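Local coordinates for protein of unknown function (DUF1255) (Acidithiobacillus ferrooxidans ATCC 23270, PDB 3EO6) that is of unknown function but belongs to the cupin-clan pyrimidine/purine nucleoside phosphorylase family and so probably splits nucleosides with phosphate, at residues L40-S51 / S91-Y102. Numbering follows the deposited sequence. Where two conformers were deposited one is given.
Sequences LTLLHPGVYTLS and SYRLEVMEPLDY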
ATOM      1  N   LEU A  40      -7.132  -3.288  -0.508  1.00  6.57           N
ATOM      2  CA  LEU A  40      -5.852  -3.851  -0.104  1.00  6.56           C
ATOM      3  C   LEU A  40      -5.235  -2.885   0.902  1.00  6.19           C
ATOM      4  O   LEU A  40      -4.882  -1.746   0.546  1.00  6.47           O
ATOM      5  CB  LEU A  40      -4.974  -4.022  -1.330  1.00  7.31           C
ATOM      6  CG  LEU A  40      -3.565  -4.521  -1.066  1.00  7.79           C
ATOM      7  CD1 LEU A  40      -3.500  -5.809  -0.335  1.00 10.34           C
ATOM      8  CD2 LEU A  40      -2.824  -4.620  -2.407  1.00 11.69           C
ATOM      9  N   THR A  41      -5.216  -3.308   2.156  1.00  6.98           N
ATOM     10  CA  THR A  41      -4.990  -2.453   3.285  1.00  6.69           C
ATOM     11  C   THR A  41      -3.705  -2.827   4.006  1.00  6.23           C
ATOM     12  O   THR A  41      -3.423  -4.009   4.171  1.00  7.05           O
ATOM     13  CB  THR A  41      -6.181  -2.579   4.268  1.00  8.09           C
ATOM     14  OG1 THR A  41      -7.395  -2.394   3.536  1.00  9.47           O
ATOM     15  CG2 THR A  41      -6.076  -1.586   5.384  1.00  8.67           C
ATOM     16  N   LEU A  42      -2.973  -1.801   4.462  1.00  6.52           N
ATOM     17  CA  LEU A  42      -1.862  -1.929   5.376  1.00  5.83           C
ATOM     18  C   LEU A  42      -2.246  -1.167   6.649  1.00  6.04           C
ATOM     19  O   LEU A  42      -2.560   0.020   6.599  1.00  6.80           O
ATOM     20  CB  LEU A  42      -0.607  -1.338   4.759  1.00  7.11           C
ATOM     21  CG  LEU A  42       0.594  -1.351   5.665  1.00  7.57           C
ATOM     22  CD1 LEU A  42       1.015  -2.759   6.100  1.00  9.14           C
ATOM     23  CD2 LEU A  42       1.751  -0.648   4.941  1.00  9.68           C
ATOM     24  N   LEU A  43      -2.210  -1.863   7.777  1.00  6.68           N
ATOM     25  CA  LEU A  43      -2.509  -1.293   9.083  1.00  6.86           C
ATOM     26  C   LEU A  43      -1.292  -1.429   9.940  1.00  7.17           C
ATOM     27  O   LEU A  43      -0.805  -2.540  10.177  1.00  8.62           O
ATOM     28  CB  LEU A  43      -3.761  -1.979   9.676  1.00  7.71           C
ATOM     29  CG  LEU A  43      -4.305  -1.424  10.977  1.00  7.35           C
ATOM     30  CD1 LEU A  43      -4.735   0.035  10.797  1.00  7.74           C
ATOM     31  CD2 LEU A  43      -5.504  -2.258  11.403  1.00  8.00           C
ATOM     32  N   HIS A  44      -0.742  -0.280  10.354  0.53  7.73           N
ATOM     33  CA  HIS A  44       0.493  -0.209  11.095  0.53  8.72           C
ATOM     34  C   HIS A  44       0.213  -0.662  12.573  0.53  9.07           C
ATOM     35  O   HIS A  44      -0.930  -0.602  13.029  0.53  7.74           O
ATOM     36  CB  HIS A  44       0.928   1.256  11.029  0.53  9.89           C
ATOM     37  CG  HIS A  44       1.408   1.792   9.688  0.53  9.60           C
ATOM     38  ND1 HIS A  44       0.841   1.611   8.431  0.53 12.96           N
ATOM     39  CD2 HIS A  44       2.370   2.725   9.522  0.53 11.74           C
ATOM     40  CE1 HIS A  44       1.548   2.309   7.541  0.53 10.55           C
ATOM     41  NE2 HIS A  44       2.445   3.017   8.194  0.53 15.92           N
ATOM     42  N   PRO A  45       1.235  -1.148  13.322  1.00  9.36           N
ATOM     43  CA  PRO A  45       1.042  -1.566  14.730  1.00  9.98           C
ATOM     44  C   PRO A  45       0.291  -0.515  15.562  1.00  9.18           C
ATOM     45  O   PRO A  45       0.534   0.681  15.441  1.00  9.47           O
ATOM     46  CB  PRO A  45       2.465  -1.822  15.212  1.00 11.31           C
ATOM     47  CG  PRO A  45       3.167  -2.288  13.967  1.00 12.38           C
ATOM     48  CD  PRO A  45       2.629  -1.355  12.909  1.00 12.63           C
ATOM     49  N   GLY A  46      -0.596  -1.010  16.400  1.00  8.46           N
ATOM     50  CA  GLY A  46      -1.479  -0.188  17.228  1.00  8.01           C
ATOM     51  C   GLY A  46      -2.713  -0.952  17.559  1.00  7.20           C
ATOM     52  O   GLY A  46      -2.786  -2.165  17.320  1.00  7.82           O
ATOM     53  N   VAL A  47      -3.687  -0.264  18.142  1.00  6.92           N
ATOM     54  CA  VAL A  47      -4.984  -0.862  18.436  1.00  7.12           C
ATOM     55  C   VAL A  47      -6.052   0.109  17.925  1.00  6.35           C
ATOM     56  O   VAL A  47      -5.990   1.285  18.247  1.00  6.90           O
ATOM     57  CB  VAL A  47      -5.188  -1.153  19.928  1.00  8.93           C
ATOM     58  CG1 VAL A  47      -6.529  -1.869  20.153  1.00 10.20           C
ATOM     59  CG2 VAL A  47      -4.039  -2.001  20.471  1.00 11.35           C
ATOM     60  N   TYR A  48      -7.016  -0.417  17.184  1.00  6.10           N
ATOM     61  CA  TYR A  48      -7.957   0.402  16.435  1.00  6.07           C
ATOM     62  C   TYR A  48      -9.362  -0.146  16.593  1.00  6.25           C
ATOM     63  O   TYR A  48      -9.584  -1.336  16.429  1.00  7.53           O
ATOM     64  CB  TYR A  48      -7.591   0.398  14.931  1.00  6.59           C
ATOM     65  CG  TYR A  48      -6.151   0.689  14.673  1.00  6.17           C
ATOM     66  CD1 TYR A  48      -5.696   1.990  14.572  1.00  6.46           C
ATOM     67  CD2 TYR A  48      -5.231  -0.325  14.611  1.00  6.09           C
ATOM     68  CE1 TYR A  48      -4.334   2.251  14.366  1.00  6.78           C
ATOM     69  CE2 TYR A  48      -3.888  -0.077  14.420  1.00  6.25           C
ATOM     70  CZ  TYR A  48      -3.438   1.227  14.279  1.00  6.50           C
ATOM     71  OH  TYR A  48      -2.115   1.539  14.097  1.00  7.37           O
ATOM     72  N   THR A  49     -10.306   0.746  16.861  1.00  6.12           N
ATOM     73  CA  THR A  49     -11.708   0.377  16.907  1.00  6.22           C
ATOM     74  C   THR A  49     -12.341   0.736  15.578  1.00  6.39           C
ATOM     75  O   THR A  49     -12.277   1.901  15.164  1.00  8.12           O
ATOM     76  CB  THR A  49     -12.470   1.100  18.026  1.00  7.90           C
ATOM     77  OG1 THR A  49     -11.767   0.942  19.245  1.00  9.07           O
ATOM     78  CG2 THR A  49     -13.860   0.513  18.181  1.00 11.35           C
ATOM     79  N   LEU A  50     -12.850  -0.266  14.885  0.53  5.88           N
ATOM     80  CA  LEU A  50     -13.343  -0.189  13.527  0.53  5.37           C
ATOM     81  C   LEU A  50     -14.825  -0.653  13.494  0.53  6.58           C
ATOM     82  O   LEU A  50     -15.350  -1.231  14.472  0.53  6.81           O
ATOM     83  CB  LEU A  50     -12.479  -1.092  12.635  0.53  6.48           C
ATOM     84  CG  LEU A  50     -10.982  -0.818  12.711  0.53  8.14           C
ATOM     85  CD1 LEU A  50     -10.153  -1.884  12.029  0.53  9.88           C
ATOM     86  CD2 LEU A  50     -10.690   0.588  12.169  0.53  9.36           C
ATOM     87  N   SER A  51     -15.502  -0.359  12.379  0.53  5.73           N
ATOM     88  CA  SER A  51     -16.832  -0.893  12.127  0.53  5.81           C
ATOM     89  C   SER A  51     -17.171  -0.619  10.698  0.53  6.07           C
ATOM     90  O   SER A  51     -16.543   0.199  10.011  0.53  6.28           O
ATOM     91  CB  SER A  51     -17.929  -0.311  13.049  0.53  7.48           C
ATOM     92  OG  SER A  51     -18.264   1.050  12.759  0.53 10.01           O
ATOM     93  N   SER A  91     -18.671  -2.583  16.710  1.00  8.05           N
ATOM     94  CA  SER A  91     -17.391  -1.935  16.888  1.00  8.34           C
ATOM     95  C   SER A  91     -16.339  -2.949  17.324  1.00  7.79           C
ATOM     96  O   SER A  91     -16.217  -3.260  18.507  1.00  9.79           O
ATOM     97  CB  SER A  91     -17.516  -0.794  17.868  1.00 10.14           C
ATOM     98  OG  SER A  91     -18.271   0.237  17.310  1.00 13.12           O
ATOM     99  N   TYR A  92     -15.574  -3.485  16.373  1.00  6.97           N
ATOM    100  CA  TYR A  92     -14.552  -4.457  16.600  1.00  7.10           C
ATOM    101  C   TYR A  92     -13.211  -3.759  16.764  1.00  6.70           C
ATOM    102  O   TYR A  92     -13.049  -2.611  16.358  1.00  8.84           O
ATOM    103  CB  TYR A  92     -14.502  -5.499  15.486  1.00  7.27           C
ATOM    104  CG  TYR A  92     -14.193  -5.001  14.088  1.00  6.83           C
ATOM    105  CD1 TYR A  92     -15.192  -4.514  13.264  1.00  7.65           C
ATOM    106  CD2 TYR A  92     -12.916  -5.075  13.570  1.00  7.30           C
ATOM    107  CE1 TYR A  92     -14.928  -4.135  11.963  1.00  7.37           C
ATOM    108  CE2 TYR A  92     -12.635  -4.710  12.266  1.00  7.90           C
ATOM    109  CZ  TYR A  92     -13.635  -4.236  11.443  1.00  7.77           C
ATOM    110  OH  TYR A  92     -13.379  -3.917  10.139  1.00  8.52           O
ATOM    111  N   ARG A  93     -12.266  -4.436  17.375  1.00  5.96           N
ATOM    112  CA  ARG A  93     -10.893  -3.952  17.460  1.00  5.93           C
ATOM    113  C   ARG A  93      -9.963  -4.864  16.722  1.00  6.41           C
ATOM    114  O   ARG A  93     -10.099  -6.089  16.740  1.00  7.47           O
ATOM    115  CB  ARG A  93     -10.450  -3.811  18.904  1.00  6.41           C
ATOM    116  CG  ARG A  93     -11.046  -2.600  19.610  1.00  6.55           C
ATOM    117  CD  ARG A  93     -10.880  -2.707  21.096  1.00  6.84           C
ATOM    118  NE  ARG A  93     -11.126  -1.484  21.834  1.00  6.71           N
ATOM    119  CZ  ARG A  93     -12.304  -1.042  22.153  1.00  7.06           C
ATOM    120  NH1 ARG A  93     -13.405  -1.709  21.875  1.00  8.75           N
ATOM    121  NH2 ARG A  93     -12.355   0.130  22.800  1.00  8.53           N
ATOM    122  N   LEU A  94      -8.960  -4.262  16.101  1.00  6.19           N
ATOM    123  CA  LEU A  94      -7.776  -4.959  15.633  1.00  6.07           C
ATOM    124  C   LEU A  94      -6.595  -4.409  16.432  1.00  5.90           C
ATOM    125  O   LEU A  94      -6.286  -3.228  16.393  1.00  6.71           O
ATOM    126  CB  LEU A  94      -7.514  -4.745  14.135  1.00  6.29           C
ATOM    127  CG  LEU A  94      -8.543  -5.354  13.198  1.00  7.46           C
ATOM    128  CD1 LEU A  94      -8.261  -4.962  11.763  1.00  8.49           C
ATOM    129  CD2 LEU A  94      -8.558  -6.884  13.323  1.00 10.03           C
ATOM    130  N   GLU A  95      -5.918  -5.329  17.141  1.00  6.67           N
ATOM    131  CA  GLU A  95      -4.636  -5.023  17.773  1.00  6.79           C
ATOM    132  C   GLU A  95      -3.569  -5.625  16.878  1.00  6.67           C
ATOM    133  O   GLU A  95      -3.452  -6.817  16.760  1.00  7.52           O
ATOM    134  CB  GLU A  95      -4.523  -5.566  19.176  1.00  7.19           C
ATOM    135  CG  GLU A  95      -3.110  -5.381  19.735  1.00  8.15           C
ATOM    136  CD  GLU A  95      -2.956  -5.676  21.196  1.00  8.56           C
ATOM    137  OE1 GLU A  95      -3.662  -6.573  21.696  1.00  8.77           O
ATOM    138  OE2 GLU A  95      -2.109  -5.024  21.840  1.00  9.34           O
ATOM    139  N   VAL A  96      -2.835  -4.739  16.223  1.00  7.66           N
ATOM    140  CA  VAL A  96      -1.845  -5.127  15.265  1.00  7.50           C
ATOM    141  C   VAL A  96      -0.523  -5.205  15.928  1.00  8.55           C
ATOM    142  O   VAL A  96      -0.023  -4.179  16.457  1.00  9.36           O
ATOM    143  CB  VAL A  96      -1.790  -4.121  14.089  1.00  7.27           C
ATOM    144  CG1 VAL A  96      -0.686  -4.466  13.111  1.00  8.23           C
ATOM    145  CG2 VAL A  96      -3.137  -4.125  13.366  1.00  8.60           C
HETATM  146  N   MSE A  97      -0.084  -6.468  16.025  0.52  8.12           N
HETATM  147  CA  MSE A  97       1.201  -6.826  16.617  0.52  7.45           C
HETATM  148  C   MSE A  97       2.337  -6.687  15.618  0.52  7.98           C
HETATM  149  O   MSE A  97       3.452  -6.250  15.987  0.52 10.00           O
HETATM  150  CB  MSE A  97       1.161  -8.211  17.221  0.52  8.46           C
HETATM  151  CG  MSE A  97       0.036  -8.414  18.205  0.52  9.03           C
HETATM  152 SE   MSE A  97       0.018  -7.217  19.763  0.42  9.05          SE
HETATM  153  CE  MSE A  97       1.598  -7.902  20.608  0.52 15.28           C
ATOM    154  N   GLU A  98       2.081  -7.063  14.374  0.52  8.47           N
ATOM    155  CA  GLU A  98       3.030  -6.900  13.287  0.52 10.78           C
ATOM    156  C   GLU A  98       2.220  -6.328  12.136  0.52 10.36           C
ATOM    157  O   GLU A  98       1.097  -6.783  11.913  0.52  9.77           O
ATOM    158  CB  GLU A  98       3.672  -8.227  12.893  0.52 13.40           C
ATOM    159  CG  GLU A  98       4.477  -8.889  13.999  0.52 14.21           C
ATOM    160  CD  GLU A  98       5.858  -8.282  14.208  0.52 22.86           C
ATOM    161  OE1 GLU A  98       6.180  -7.241  13.603  0.52 24.33           O
ATOM    162  OE2 GLU A  98       6.629  -8.859  15.014  0.52 27.19           O
ATOM    163  N   PRO A  99       2.825  -5.397  11.386  1.00 11.25           N
ATOM    164  CA  PRO A  99       2.047  -4.690  10.345  1.00 10.74           C
ATOM    165  C   PRO A  99       1.199  -5.623   9.521  1.00  9.36           C
ATOM    166  O   PRO A  99       1.708  -6.661   9.039  1.00 10.16           O
ATOM    167  CB  PRO A  99       3.101  -4.071   9.480  1.00 12.53           C
ATOM    168  CG  PRO A  99       4.311  -3.903  10.356  1.00 17.16           C
ATOM    169  CD  PRO A  99       4.220  -5.000  11.371  1.00 13.16           C
ATOM    170  N   LEU A 100      -0.076  -5.290   9.415  1.00  9.04           N
ATOM    171  CA  LEU A 100      -1.050  -6.190   8.885  1.00  8.55           C
ATOM    172  C   LEU A 100      -1.388  -5.792   7.454  1.00  7.14           C
ATOM    173  O   LEU A 100      -1.889  -4.685   7.220  1.00  8.53           O
ATOM    174  CB  LEU A 100      -2.324  -6.174   9.750  1.00  8.92           C
ATOM    175  CG  LEU A 100      -3.272  -7.293   9.572  1.00  8.59           C
ATOM    176  CD1 LEU A 100      -2.725  -8.572  10.119  1.00  8.97           C
ATOM    177  CD2 LEU A 100      -4.640  -6.967  10.216  1.00  9.86           C
ATOM    178  N   ASP A 101      -1.135  -6.700   6.502  1.00  6.05           N
ATOM    179  CA  ASP A 101      -1.602  -6.560   5.145  1.00  5.94           C
ATOM    180  C   ASP A 101      -2.844  -7.418   4.990  1.00  5.84           C
ATOM    181  O   ASP A 101      -2.788  -8.613   5.301  1.00  6.47           O
ATOM    182  CB  ASP A 101      -0.544  -7.077   4.125  1.00  6.46           C
ATOM    183  CG  ASP A 101       0.645  -6.178   4.003  1.00  7.01           C
ATOM    184  OD1 ASP A 101       0.503  -5.182   3.239  1.00  7.39           O
ATOM    185  OD2 ASP A 101       1.696  -6.454   4.609  1.00  7.20           O
ATOM    186  N   TYR A 102      -3.930  -6.857   4.488  1.00  5.91           N
ATOM    187  CA  TYR A 102      -5.142  -7.625   4.331  1.00  6.59           C
ATOM    188  C   TYR A 102      -5.969  -7.083   3.208  1.00  6.44           C
ATOM    189  O   TYR A 102      -5.870  -5.923   2.853  1.00  8.49           O
ATOM    190  CB  TYR A 102      -5.953  -7.658   5.656  1.00  6.32           C
ATOM    191  CG  TYR A 102      -6.366  -6.322   6.244  1.00  6.40           C
ATOM    192  CD1 TYR A 102      -5.477  -5.610   7.035  1.00  7.60           C
ATOM    193  CD2 TYR A 102      -7.623  -5.826   6.091  1.00  7.10           C
ATOM    194  CE1 TYR A 102      -5.861  -4.444   7.679  1.00  8.18           C
ATOM    195  CE2 TYR A 102      -8.021  -4.649   6.716  1.00  7.47           C
ATOM    196  CZ  TYR A 102      -7.145  -3.966   7.530  1.00  7.12           C
ATOM    197  OH  TYR A 102      -7.476  -2.844   8.231  1.00  8.16           O
TER
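Thr41 and Tyr102 pair at one end of two antiparallel ladders that carry a pair of chain segments round the same corner. In the first, strand 40-43 runs against strand 99-102, and Thr41 N to Tyr102 O (2.8 Å) is its shortest bond. In the second, strand 46-50 faces strand 92-96, Val96 N reaching Gly46 O at 2.8 Å. Between Leu43 and Gly46 the register slips by one residue; there Tyr48 OH reaches back to His44 O (2.7 Å), bonding from above the carbonyl plane.

Two CH-pi contacts repeat one theme. With CG wedged between its backbone N and carbonyl carbon (chi1 58°), Tyr102 folds its ring across to the neighbouring strand, and Thr41 CB sits over the ring centre, 3.7 Å from the centroid. Tyr92 does likewise (chi1 62°), but Leu50 CB stands nearer the rim of that ring. The edge of Tyr102 meets Leu43 CB, CE1 being 3.8 Å away. A leucine replacing Tyr102 would probably leave Thr41 CB without its aromatic platform and open a gap beside Leu43.

Apolar packing joins the ladders across the bend: Leu43 CD2 touches Val96 CG2 (3.6 Å), while Leu94 CD1 touches both Leu43 CD2 and Leu50 CD1. On the other face Thr49 OG1 rests over the centre of the Arg93 guanidinium, and Val47 CG2 lies against Glu95 CG.

Leu42 CD1 lies beside the Asp101 carboxylate, whose OD1 takes a salt bridge from Arg28 and a hydrogen bond from Ser17, both of the second subunit. Strands passing together from a six-stranded to a four-stranded antiparallel sheet, with leucine, valine and tyrosine side chains turned inward, are consistent with the cupin beta-barrel.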